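Local coordinates for protein terminal uridylyltransferase 1 (PDB 5HZD) that adds uridines to the 3' ends of guide RNAs, ribosomal RNAs and some mRNAs during mitochondrial RNA editing in Trypanosoma brucei, consuming UTP, at residues A[92-95]-A[96-100]; A[403-406]-A[407-411]; A[381-384]-A[385-389]; A[290-293]-A[294-298]; A[207-210]-A[211-214]. All coordinates share one frame; numbering follows the deposited sequence.

Interaction 1 (A[92-95]-A[96-100])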
# COMPACT_ATOMS: atom_id res chain seq x y z
N GLN A 92 1.12 18.05 7.95
CA GLN A 92 2.50 18.58 8.07
C GLN A 92 3.20 18.60 6.72
O GLN A 92 3.79 19.60 6.31
CB GLN A 92 3.29 17.77 9.11
CG GLN A 92 2.75 17.99 10.50
CD GLN A 92 3.04 16.87 11.47
OE1 GLN A 92 3.95 16.06 11.26
NE2 GLN A 92 2.31 16.86 12.58
N LEU A 93 3.12 17.49 6.00
CA LEU A 93 3.74 17.42 4.68
C LEU A 93 3.11 18.44 3.74
O LEU A 93 3.82 19.05 2.94
CB LEU A 93 3.63 16.00 4.10
CG LEU A 93 4.33 15.86 2.74
CD1 LEU A 93 5.84 16.14 2.79
CD2 LEU A 93 4.09 14.41 2.22
N GLU A 94 1.81 18.69 3.87
CA GLU A 94 1.18 19.62 2.95
C GLU A 94 1.71 21.02 3.15
O GLU A 94 1.90 21.76 2.18
CB GLU A 94 -0.34 19.58 3.08
CG GLU A 94 -1.08 20.39 2.03
CD GLU A 94 -2.56 20.07 2.08
OE1 GLU A 94 -3.32 20.91 2.61
OE2 GLU A 94 -2.99 18.98 1.59
N CYS A 95 2.03 21.39 4.38
CA CYS A 95 2.67 22.69 4.67
C CYS A 95 3.99 22.83 3.95
O CYS A 95 4.35 23.91 3.46
CB CYS A 95 2.95 22.81 6.16
SG CYS A 95 1.53 22.92 7.21
N VAL A 96 4.73 21.74 3.91
CA VAL A 96 6.04 21.78 3.28
C VAL A 96 5.87 21.89 1.77
O VAL A 96 6.48 22.77 1.13
CB VAL A 96 6.85 20.50 3.60
CG1 VAL A 96 8.20 20.54 2.84
CG2 VAL A 96 7.07 20.37 5.09
N VAL A 97 5.04 21.02 1.17
CA VAL A 97 5.00 21.01 -0.29
C VAL A 97 4.34 22.25 -0.87
O VAL A 97 4.66 22.61 -2.00
CB VAL A 97 4.39 19.73 -0.88
CG1 VAL A 97 5.11 18.50 -0.30
CG2 VAL A 97 2.94 19.67 -0.57
N ARG A 98 3.47 22.92 -0.11
CA ARG A 98 2.90 24.18 -0.64
C ARG A 98 3.92 25.28 -0.79
O ARG A 98 3.68 26.23 -1.51
CB ARG A 98 1.72 24.65 0.21
CG ARG A 98 0.50 23.76 -0.02
CD ARG A 98 -0.72 24.22 0.76
NE ARG A 98 -1.11 25.53 0.23
CZ ARG A 98 -2.09 26.29 0.72
NH1 ARG A 98 -2.35 27.46 0.14
NH2 ARG A 98 -2.76 25.91 1.78
N ARG A 99 5.07 25.19 -0.14
CA ARG A 99 6.12 26.18 -0.37
C ARG A 99 6.74 25.99 -1.76
O ARG A 99 7.19 26.95 -2.37
CB ARG A 99 7.19 26.13 0.73
CG ARG A 99 8.51 26.86 0.43
CD ARG A 99 8.43 28.40 0.50
NE ARG A 99 7.54 28.90 1.55
CZ ARG A 99 7.88 29.04 2.82
NH1 ARG A 99 9.10 28.70 3.24
NH2 ARG A 99 7.00 29.52 3.69
N TRP A 100 6.72 24.75 -2.26
CA TRP A 100 7.18 24.45 -3.61
C TRP A 100 6.11 24.78 -4.65
O TRP A 100 6.37 25.42 -5.67
CB TRP A 100 7.57 22.97 -3.66
CG TRP A 100 7.74 22.42 -5.02
CD1 TRP A 100 8.72 22.71 -5.91
CD2 TRP A 100 6.89 21.46 -5.63
NE1 TRP A 100 8.53 21.97 -7.07
CE2 TRP A 100 7.41 21.20 -6.92
CE3 TRP A 100 5.74 20.78 -5.22
CZ2 TRP A 100 6.81 20.30 -7.82
CZ3 TRP A 100 5.12 19.90 -6.10
CH2 TRP A 100 5.68 19.65 -7.38
O HOH W 1 -3.11 23.45 3.16
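The guanidinium of R98 and the carboxylate of E94, one helical turn apart on helix 80-100, are the flat groups of this turn, their planes 66° apart and linked through a water. That water lies at the edge of the guanidinium, in its plane: it donates to E94 OE1 at 2.6 Å and accepts from R98 NH2 at 2.8 Å. The charged ends themselves stay separate, E94 OE1 and R98 NH2 being 5.1 Å apart, while lower down CG of E94 passes CD of R98 at 4.1 Å. The arginine gets there by a bend at chi3 (65°), which turns its head from an otherwise extended path. Each charge also has a direct partner beyond this turn: E94 OE2 forms a salt bridge with R90 and accepts from the backbone N of V106, and R98 NH1 forms one with D102.

On another side of the helix the contact is apolar. CD1 of L93 meets CG1 of V97 at 4.0 Å, and the two side chains cross obliquely; both face strand 124-129, L93 on F126 and V97 on V128. Beneath the side chains V97 N bonds L93 O at 2.9 Å and R98 N bonds E94 O at 3.0 Å.

The palm-domain helix is thus two-sided, with leucine and valine packed on the central sheet and a row of alternating charges running from R90 through E94 and R98 to D102. With the water between them, E94 and R98 probably attract each other through a softened electrostatic interaction, while their firmer ionic bonds are made with R90 and D102, one turn to each side.

Interaction 2 (A[403-406]-A[407-411])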
# COMPACT_ATOMS: atom_id res chain seq x y z
N PHE A 403 -8.46 -20.87 -1.51
CA PHE A 403 -7.42 -21.81 -1.95
C PHE A 403 -8.04 -22.93 -2.76
O PHE A 403 -7.46 -23.37 -3.75
CB PHE A 403 -6.64 -22.34 -0.74
CG PHE A 403 -5.70 -21.33 -0.17
CD1 PHE A 403 -4.51 -21.04 -0.84
CD2 PHE A 403 -5.99 -20.64 1.00
CE1 PHE A 403 -3.63 -20.10 -0.31
CE2 PHE A 403 -5.12 -19.70 1.51
CZ PHE A 403 -3.94 -19.43 0.86
N TYR A 404 -9.24 -23.39 -2.38
CA TYR A 404 -9.91 -24.37 -3.22
C TYR A 404 -10.26 -23.83 -4.62
O TYR A 404 -10.04 -24.53 -5.64
CB TYR A 404 -11.15 -24.94 -2.52
CG TYR A 404 -11.79 -26.08 -3.28
CD1 TYR A 404 -11.33 -27.38 -3.12
CD2 TYR A 404 -12.84 -25.84 -4.16
CE1 TYR A 404 -11.92 -28.42 -3.84
CE2 TYR A 404 -13.42 -26.86 -4.87
CZ TYR A 404 -12.97 -28.14 -4.69
OH TYR A 404 -13.56 -29.16 -5.41
N PHE A 405 -10.81 -22.61 -4.68
CA PHE A 405 -11.20 -21.99 -5.94
C PHE A 405 -10.01 -21.92 -6.89
O PHE A 405 -10.12 -22.31 -8.07
CB PHE A 405 -11.75 -20.59 -5.65
CG PHE A 405 -12.20 -19.84 -6.87
CD1 PHE A 405 -13.38 -20.19 -7.52
CD2 PHE A 405 -11.45 -18.80 -7.38
CE1 PHE A 405 -13.81 -19.50 -8.69
CE2 PHE A 405 -11.88 -18.10 -8.54
CZ PHE A 405 -13.06 -18.44 -9.18
N TYR A 406 -8.86 -21.47 -6.39
CA TYR A 406 -7.74 -21.30 -7.29
C TYR A 406 -6.98 -22.58 -7.56
O TYR A 406 -6.20 -22.66 -8.51
CB TYR A 406 -6.83 -20.16 -6.84
CG TYR A 406 -7.49 -18.82 -7.10
CD1 TYR A 406 -7.78 -18.42 -8.41
CD2 TYR A 406 -7.84 -17.96 -6.04
CE1 TYR A 406 -8.39 -17.20 -8.67
CE2 TYR A 406 -8.44 -16.71 -6.30
CZ TYR A 406 -8.71 -16.35 -7.61
OH TYR A 406 -9.31 -15.15 -7.89
N SER A 407 -7.20 -23.59 -6.73
CA SER A 407 -6.55 -24.87 -6.99
C SER A 407 -7.36 -25.77 -7.93
O SER A 407 -6.78 -26.53 -8.71
CB SER A 407 -6.27 -25.61 -5.65
OG SER A 407 -5.32 -24.94 -4.81
N PHE A 408 -8.70 -25.66 -7.91
CA PHE A 408 -9.56 -26.62 -8.65
C PHE A 408 -10.65 -26.04 -9.52
O PHE A 408 -11.12 -26.71 -10.44
CB PHE A 408 -10.20 -27.63 -7.68
CG PHE A 408 -9.21 -28.55 -7.05
CD1 PHE A 408 -8.55 -29.50 -7.81
CD2 PHE A 408 -8.90 -28.45 -5.70
CE1 PHE A 408 -7.60 -30.34 -7.24
CE2 PHE A 408 -7.97 -29.28 -5.12
CZ PHE A 408 -7.31 -30.23 -5.89
N GLU A 409 -11.10 -24.82 -9.24
CA GLU A 409 -12.26 -24.29 -9.95
C GLU A 409 -11.88 -23.28 -11.03
O GLU A 409 -12.33 -23.38 -12.19
CB GLU A 409 -13.17 -23.59 -8.95
CG GLU A 409 -13.65 -24.44 -7.81
CD GLU A 409 -14.67 -23.69 -7.00
OE1 GLU A 409 -14.42 -23.41 -5.82
OE2 GLU A 409 -15.72 -23.32 -7.58
N PHE A 410 -11.04 -22.31 -10.66
CA PHE A 410 -10.66 -21.28 -11.63
C PHE A 410 -9.88 -21.86 -12.81
O PHE A 410 -8.94 -22.65 -12.62
CB PHE A 410 -9.85 -20.15 -10.95
CG PHE A 410 -9.51 -19.05 -11.90
CD1 PHE A 410 -10.50 -18.21 -12.37
CD2 PHE A 410 -8.21 -18.91 -12.38
CE1 PHE A 410 -10.22 -17.21 -13.31
CE2 PHE A 410 -7.91 -17.92 -13.32
CZ PHE A 410 -8.91 -17.08 -13.80
N ASP A 411 -10.24 -21.45 -14.02
CA ASP A 411 -9.59 -21.99 -15.22
C ASP A 411 -8.39 -21.12 -15.58
O ASP A 411 -8.50 -20.19 -16.39
CB ASP A 411 -10.57 -22.05 -16.38
CG ASP A 411 -10.03 -22.82 -17.57
OD1 ASP A 411 -8.78 -23.01 -17.67
OD2 ASP A 411 -10.86 -23.27 -18.39
O HOH W 2 -7.83 -24.09 -10.67
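The C-terminal end of helix 385-409 widens into a pi-type turn, and the contact lies where the helix gives way to the following loop. The carbonyl F405 O is gripped twice there: by E409 N at 2.9 Å, from above the carbonyl plane, and by F410 N at 2.7 Å in a nearly straight bond (176°). Two residues earlier F403 O also holds two donors, S407 N and S407 OG, which come from opposite faces of its plane; the hydroxyl bond is 2.9 Å long.

Aromatic rings surround this turn. CB of F410 sits over the face of the F405 ring, a CH-pi contact 4.2 Å from its centroid, and the edge of the Y406 ring is directed at the face of F410 in an offset edge-to-face pair with planes at 66°. The phenol of Y406 ends on M342 O. At Y404, CB of F408 lies over one face, toward the rim, whereas OE1 of E409 comes to the ring edge, 3.3 Å from CD2. E409 OE2 forms a salt bridge with K350, so its carboxylate lies between a lysine and the ring edge, whose C-H groups probably favour the negative oxygen.

A water takes up the loop end, donating to F410 O at 2.7 Å and weakly to Y406 O. The i to i-5 bond from F410 N to F405 O is the signature of a pi-type turn closing an alpha helix.

Interaction 3 (A[381-384]-A[385-389])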
# COMPACT_ATOMS: atom_id res chain seq x y z
N PRO A 381 -17.20 -3.39 17.49
CA PRO A 381 -16.98 -3.50 18.94
C PRO A 381 -18.24 -3.87 19.70
O PRO A 381 -18.16 -4.24 20.87
CB PRO A 381 -16.56 -2.08 19.33
CG PRO A 381 -17.17 -1.21 18.29
CD PRO A 381 -17.02 -2.01 17.02
N GLU A 382 -19.40 -3.80 19.05
CA GLU A 382 -20.65 -4.11 19.73
C GLU A 382 -21.23 -5.49 19.43
O GLU A 382 -22.27 -5.84 19.96
CB GLU A 382 -21.71 -3.05 19.43
CG GLU A 382 -21.41 -1.68 20.01
CD GLU A 382 -22.30 -0.60 19.42
OE1 GLU A 382 -23.08 -0.92 18.49
OE2 GLU A 382 -22.23 0.56 19.87
N ILE A 383 -20.59 -6.29 18.59
CA ILE A 383 -21.23 -7.57 18.30
C ILE A 383 -21.17 -8.55 19.47
O ILE A 383 -20.39 -8.38 20.41
CB ILE A 383 -20.76 -8.25 16.99
CG1 ILE A 383 -19.28 -8.64 17.08
CG2 ILE A 383 -21.10 -7.37 15.79
CD1 ILE A 383 -18.81 -9.45 15.86
N THR A 384 -22.02 -9.55 19.39
CA THR A 384 -22.20 -10.50 20.49
C THR A 384 -21.21 -11.65 20.35
O THR A 384 -20.57 -11.80 19.30
CB THR A 384 -23.62 -11.09 20.51
OG1 THR A 384 -23.86 -11.83 19.29
CG2 THR A 384 -24.66 -9.99 20.64
N ASN A 385 -21.10 -12.47 21.39
CA ASN A 385 -20.21 -13.62 21.28
C ASN A 385 -20.68 -14.52 20.14
O ASN A 385 -19.87 -15.04 19.40
CB ASN A 385 -20.07 -14.37 22.61
CG ASN A 385 -19.40 -13.53 23.70
OD1 ASN A 385 -18.61 -12.64 23.40
ND2 ASN A 385 -19.71 -13.81 24.97
N THR A 386 -21.99 -14.67 19.99
CA THR A 386 -22.53 -15.55 18.96
C THR A 386 -22.20 -15.02 17.58
O THR A 386 -21.77 -15.77 16.70
CB THR A 386 -24.05 -15.66 19.07
OG1 THR A 386 -24.40 -16.14 20.37
CG2 THR A 386 -24.59 -16.63 18.01
N GLU A 387 -22.39 -13.72 17.37
CA GLU A 387 -22.11 -13.11 16.08
C GLU A 387 -20.64 -13.22 15.74
O GLU A 387 -20.27 -13.40 14.57
CB GLU A 387 -22.50 -11.63 16.09
CG GLU A 387 -24.01 -11.42 16.09
CD GLU A 387 -24.39 -9.96 16.32
OE1 GLU A 387 -23.72 -9.27 17.13
OE2 GLU A 387 -25.37 -9.51 15.69
N ARG A 388 -19.80 -13.05 16.76
CA ARG A 388 -18.36 -13.11 16.57
C ARG A 388 -17.98 -14.51 16.13
O ARG A 388 -17.14 -14.67 15.22
CB ARG A 388 -17.63 -12.77 17.85
CG ARG A 388 -16.18 -12.51 17.59
CD ARG A 388 -15.65 -11.46 18.58
NE ARG A 388 -15.08 -12.04 19.79
CZ ARG A 388 -15.67 -12.05 20.97
NH1 ARG A 388 -16.87 -11.52 21.13
NH2 ARG A 388 -15.05 -12.61 22.01
N GLU A 389 -18.56 -15.52 16.77
CA GLU A 389 -18.30 -16.91 16.40
C GLU A 389 -18.69 -17.16 14.95
O GLU A 389 -18.01 -17.90 14.24
CB GLU A 389 -19.04 -17.88 17.32
CG GLU A 389 -18.39 -18.00 18.69
CD GLU A 389 -16.90 -18.33 18.60
OE1 GLU A 389 -16.51 -19.15 17.73
OE2 GLU A 389 -16.12 -17.77 19.40
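A capping box opens helix 385-409, with T384 as the N-cap and E387 as its partner three residues on. Each residue bonds the backbone N of the other. E387 N donates to T384 OG1 at 3.1 Å, while T384 N donates to E387 OE1 at 2.8 Å in a fairly straight bond (160°) that uses the anti lone pair of the carboxylate oxygen. The hydroxyl stands between the threonine backbone N and carbonyl carbon, chi1 62°, which turns it back over the first turn; a weak bond from OG1 to the same OE1 adds to the box. The glutamate chain, extended beyond CG, runs past the threonine and brings its carboxylate back to the N-terminal side of the cap. A negative group at this end would probably be favoured by the helix dipole.

I383 packs beside the box. Its CB lies 3.1 Å from E387 OE1, and its CD1 reaches along the turn to R388, 3.8 Å from CA. The first main-chain bond of the helix follows, R388 N to T384 O at 2.9 Å.

R388 folds back on the opening residue of the helix. Bends at chi2 and chi3 carry its head to N385, whose OD1 accepts from NH1 at 3.1 Å in the plane of the amide carbonyl, on a lone pair. R388 NE also makes a weak bond with Y392 OH, one turn farther along.

The contact lies mostly at the surface, away from the UTP-binding and catalytic residues. It joins the loop that follows helix 336-349 to helix 385-409, the long helix whose other end runs into the buried aromatic turn at 403-411.

Interaction 4 (A[290-293]-A[294-298])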
# COMPACT_ATOMS: atom_id res chain seq x y z
N ARG A 290 1.91 11.35 -8.57
CA ARG A 290 0.86 10.88 -9.47
C ARG A 290 -0.40 10.46 -8.73
O ARG A 290 -0.37 10.14 -7.55
CB ARG A 290 1.38 9.68 -10.28
CG ARG A 290 2.66 10.04 -11.04
CD ARG A 290 3.12 8.92 -11.95
NE ARG A 290 4.42 9.25 -12.53
CZ ARG A 290 5.06 8.48 -13.41
NH1 ARG A 290 4.50 7.34 -13.79
NH2 ARG A 290 6.23 8.85 -13.90
N ALA A 291 -1.52 10.43 -9.44
CA ALA A 291 -2.81 10.16 -8.81
C ALA A 291 -3.26 8.70 -8.90
O ALA A 291 -4.20 8.31 -8.20
CB ALA A 291 -3.89 11.06 -9.40
N PHE A 292 -2.61 7.88 -9.72
CA PHE A 292 -3.15 6.55 -9.98
C PHE A 292 -3.34 5.69 -8.73
O PHE A 292 -4.32 4.95 -8.64
CB PHE A 292 -2.33 5.80 -11.06
CG PHE A 292 -1.03 5.22 -10.57
CD1 PHE A 292 -0.97 3.91 -10.12
CD2 PHE A 292 0.14 5.97 -10.59
CE1 PHE A 292 0.22 3.37 -9.67
CE2 PHE A 292 1.34 5.42 -10.16
CZ PHE A 292 1.37 4.12 -9.69
N GLY A 293 -2.42 5.78 -7.77
CA GLY A 293 -2.52 4.95 -6.59
C GLY A 293 -3.71 5.30 -5.72
O GLY A 293 -4.25 4.44 -5.00
N ILE A 294 -4.12 6.55 -5.74
CA ILE A 294 -5.33 6.96 -5.02
C ILE A 294 -6.55 6.19 -5.51
O ILE A 294 -7.33 5.64 -4.71
CB ILE A 294 -5.59 8.47 -5.20
CG1 ILE A 294 -4.40 9.27 -4.66
CG2 ILE A 294 -6.86 8.88 -4.48
CD1 ILE A 294 -4.39 10.73 -5.16
N ARG A 295 -6.71 6.14 -6.82
CA ARG A 295 -7.86 5.46 -7.41
C ARG A 295 -7.81 3.96 -7.10
O ARG A 295 -8.86 3.37 -6.76
CB ARG A 295 -7.87 5.68 -8.91
CG ARG A 295 -9.23 5.41 -9.52
CD ARG A 295 -9.16 5.56 -11.02
NE ARG A 295 -10.47 5.57 -11.65
CZ ARG A 295 -10.62 5.59 -12.97
NH1 ARG A 295 -9.52 5.62 -13.74
NH2 ARG A 295 -11.85 5.60 -13.51
N ASN A 296 -6.62 3.36 -7.19
CA ASN A 296 -6.47 1.93 -6.91
C ASN A 296 -6.90 1.66 -5.46
O ASN A 296 -7.65 0.71 -5.19
CB ASN A 296 -5.02 1.49 -7.06
CG ASN A 296 -4.59 1.39 -8.50
OD1 ASN A 296 -5.34 1.70 -9.41
ND2 ASN A 296 -3.35 0.94 -8.70
N SER A 297 -6.42 2.47 -4.52
CA SER A 297 -6.73 2.22 -3.10
C SER A 297 -8.22 2.42 -2.82
O SER A 297 -8.81 1.69 -2.02
CB SER A 297 -5.89 3.15 -2.20
OG SER A 297 -4.50 2.88 -2.34
N THR A 298 -8.84 3.38 -3.50
CA THR A 298 -10.24 3.68 -3.28
C THR A 298 -11.10 2.53 -3.83
O THR A 298 -12.10 2.15 -3.20
CB THR A 298 -10.58 5.02 -3.93
OG1 THR A 298 -9.74 6.04 -3.36
CG2 THR A 298 -12.03 5.37 -3.70
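A291 and G293 make the close-packed side of this first helical turn, I294 lying against one and S297 against the other. CB of I294 lies 3.3 Å from A291 O, with CD1 only lightly touching CB of A291, and the isoleucine side chain also touches F107 of strand 105-109. G293 O accepts from S297 N at 3.0 Å, while S297 OG bonds G110 N, linking the helix to the end of that strand. Farther on, I294 O is held from opposite faces of its plane by T298 N and by T298 OG1, the latter at 2.8 Å.

G293 to S297 bind UTP, and this start of helix 292-304 follows strand 285-288 of the catalytic palm sheet, so the turn lines the nucleotide pocket.

The other side is looser. In one of its two conformers the exposed F292 ring lies with N296 ND2 near its edge, 4.1 Å from CD1, a contact that remains doubtful for the other. The amide of N296 is also close to Y337, another UTP-binding residue, and touches Y469 of the probable nucleotide recognition motif. R295, extended from CG to NE, carries its guanidinium away from the turn to I361 O.

Interaction 5 (A[207-210]-A[211-214])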
# COMPACT_ATOMS: atom_id res chain seq x y z
N ALA A 207 19.97 39.48 16.67
CA ALA A 207 18.81 40.19 16.16
C ALA A 207 18.60 41.47 16.97
O ALA A 207 18.69 41.45 18.19
CB ALA A 207 17.57 39.30 16.29
N THR A 208 18.30 42.56 16.28
CA THR A 208 17.85 43.77 16.97
C THR A 208 16.45 43.55 17.51
O THR A 208 15.80 42.56 17.22
CB THR A 208 17.80 44.97 16.02
OG1 THR A 208 16.84 44.71 14.98
CG2 THR A 208 19.18 45.22 15.37
N ARG A 209 15.97 44.50 18.31
CA ARG A 209 14.61 44.41 18.82
C ARG A 209 13.59 44.37 17.68
O ARG A 209 12.63 43.60 17.74
CB ARG A 209 14.34 45.58 19.78
CG ARG A 209 12.87 45.86 20.06
CD ARG A 209 12.22 44.84 20.97
NE ARG A 209 10.88 45.29 21.35
CZ ARG A 209 10.06 44.61 22.16
NH1 ARG A 209 10.45 43.45 22.67
NH2 ARG A 209 8.86 45.09 22.45
N GLU A 210 13.82 45.15 16.63
CA GLU A 210 12.92 45.17 15.50
C GLU A 210 12.97 43.81 14.82
O GLU A 210 11.93 43.27 14.43
CB GLU A 210 13.30 46.26 14.49
CG GLU A 210 12.43 46.25 13.26
CD GLU A 210 12.77 47.34 12.26
OE1 GLU A 210 13.96 47.74 12.15
OE2 GLU A 210 11.83 47.80 11.58
N ASP A 211 14.17 43.24 14.69
CA ASP A 211 14.32 41.91 14.07
C ASP A 211 13.55 40.85 14.85
O ASP A 211 12.89 39.98 14.25
CB ASP A 211 15.78 41.46 14.03
CG ASP A 211 16.61 42.20 13.02
OD1 ASP A 211 16.14 42.44 11.88
OD2 ASP A 211 17.76 42.57 13.38
N ARG A 212 13.65 40.89 16.18
CA ARG A 212 12.95 39.91 17.03
C ARG A 212 11.45 39.98 16.81
O ARG A 212 10.78 38.94 16.72
CB ARG A 212 13.29 40.10 18.53
CG ARG A 212 14.74 39.77 18.91
CD ARG A 212 15.02 39.70 20.44
NE ARG A 212 14.77 40.95 21.14
CZ ARG A 212 15.67 41.93 21.30
NH1 ARG A 212 16.89 41.84 20.77
NH2 ARG A 212 15.33 43.03 21.97
N LEU A 213 10.91 41.19 16.72
CA LEU A 213 9.47 41.35 16.50
C LEU A 213 9.05 40.86 15.12
O LEU A 213 7.95 40.31 14.96
CB LEU A 213 9.02 42.81 16.70
CG LEU A 213 9.09 43.30 18.15
CD1 LEU A 213 8.81 44.79 18.19
CD2 LEU A 213 8.10 42.55 19.02
N LEU A 214 9.93 41.01 14.14
CA LEU A 214 9.63 40.55 12.80
C LEU A 214 9.61 39.03 12.75
O LEU A 214 8.73 38.44 12.12
CB LEU A 214 10.62 41.13 11.77
CG LEU A 214 10.37 42.61 11.44
CD1 LEU A 214 11.53 43.24 10.63
CD2 LEU A 214 9.06 42.76 10.70
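T208 swings OG1 inward over its own main chain (chi1 63°), and D211 answers with CG beside its backbone N, chi1 -73°, which brings hydroxyl and carboxylate together. T208 OG1 accepts from D211 N at 3.1 Å. In return D211 OD2 takes T208 N at 2.9 Å, met on the anti side and 15° out of the carboxylate plane. OG1 of T208 and OD2 of D211 are also only 2.8 Å apart. S262 OG adds a bond to OD2, joining this buried carboxylate to the loop before strand 267-271.

This is a capping box at the start of helix 209-223, T208 being the N-cap; the helix follows strand 198-203 of the antiparallel sheet. Its first regular bond runs from R212 N to T208 O, 2.9 Å long.

R212 bends at chi3 and folds its guanidinium back over the beginning of the turn, where CA of R209 lies over one face, 3.5 Å from NH2. Lower in the chain, CG of R212 packs against CB of A207 at 3.9 Å, and both residues touch W233 of strand 228-233. R209 bends at chi2 and receives L213 over a face of its guanidinium, CD1 coming to 3.8 Å from NE. E210 and L214 run alongside each other, CG of E210 coming to 4.1 Å from CD1 of L214.

In the fold
From the N terminus, the chain first makes interaction 1 on helix 80-100, which packs on the palm sheet, and then interaction 5, where helix 209-223 begins beside the second, antiparallel sheet. Interaction 4 follows at the start of helix 292-304, after the chain has returned to the palm, and its centre is about 20 Å from that of interaction 1. Interactions 3 and 2 come last, at the beginning and end of helix 385-409, their centres about 31 Å apart. All five are local and in series: none nests in or crosses another, and none closes a long loop. Interactions 2 and 5 are farthest apart, with centres about 73 Å from each other.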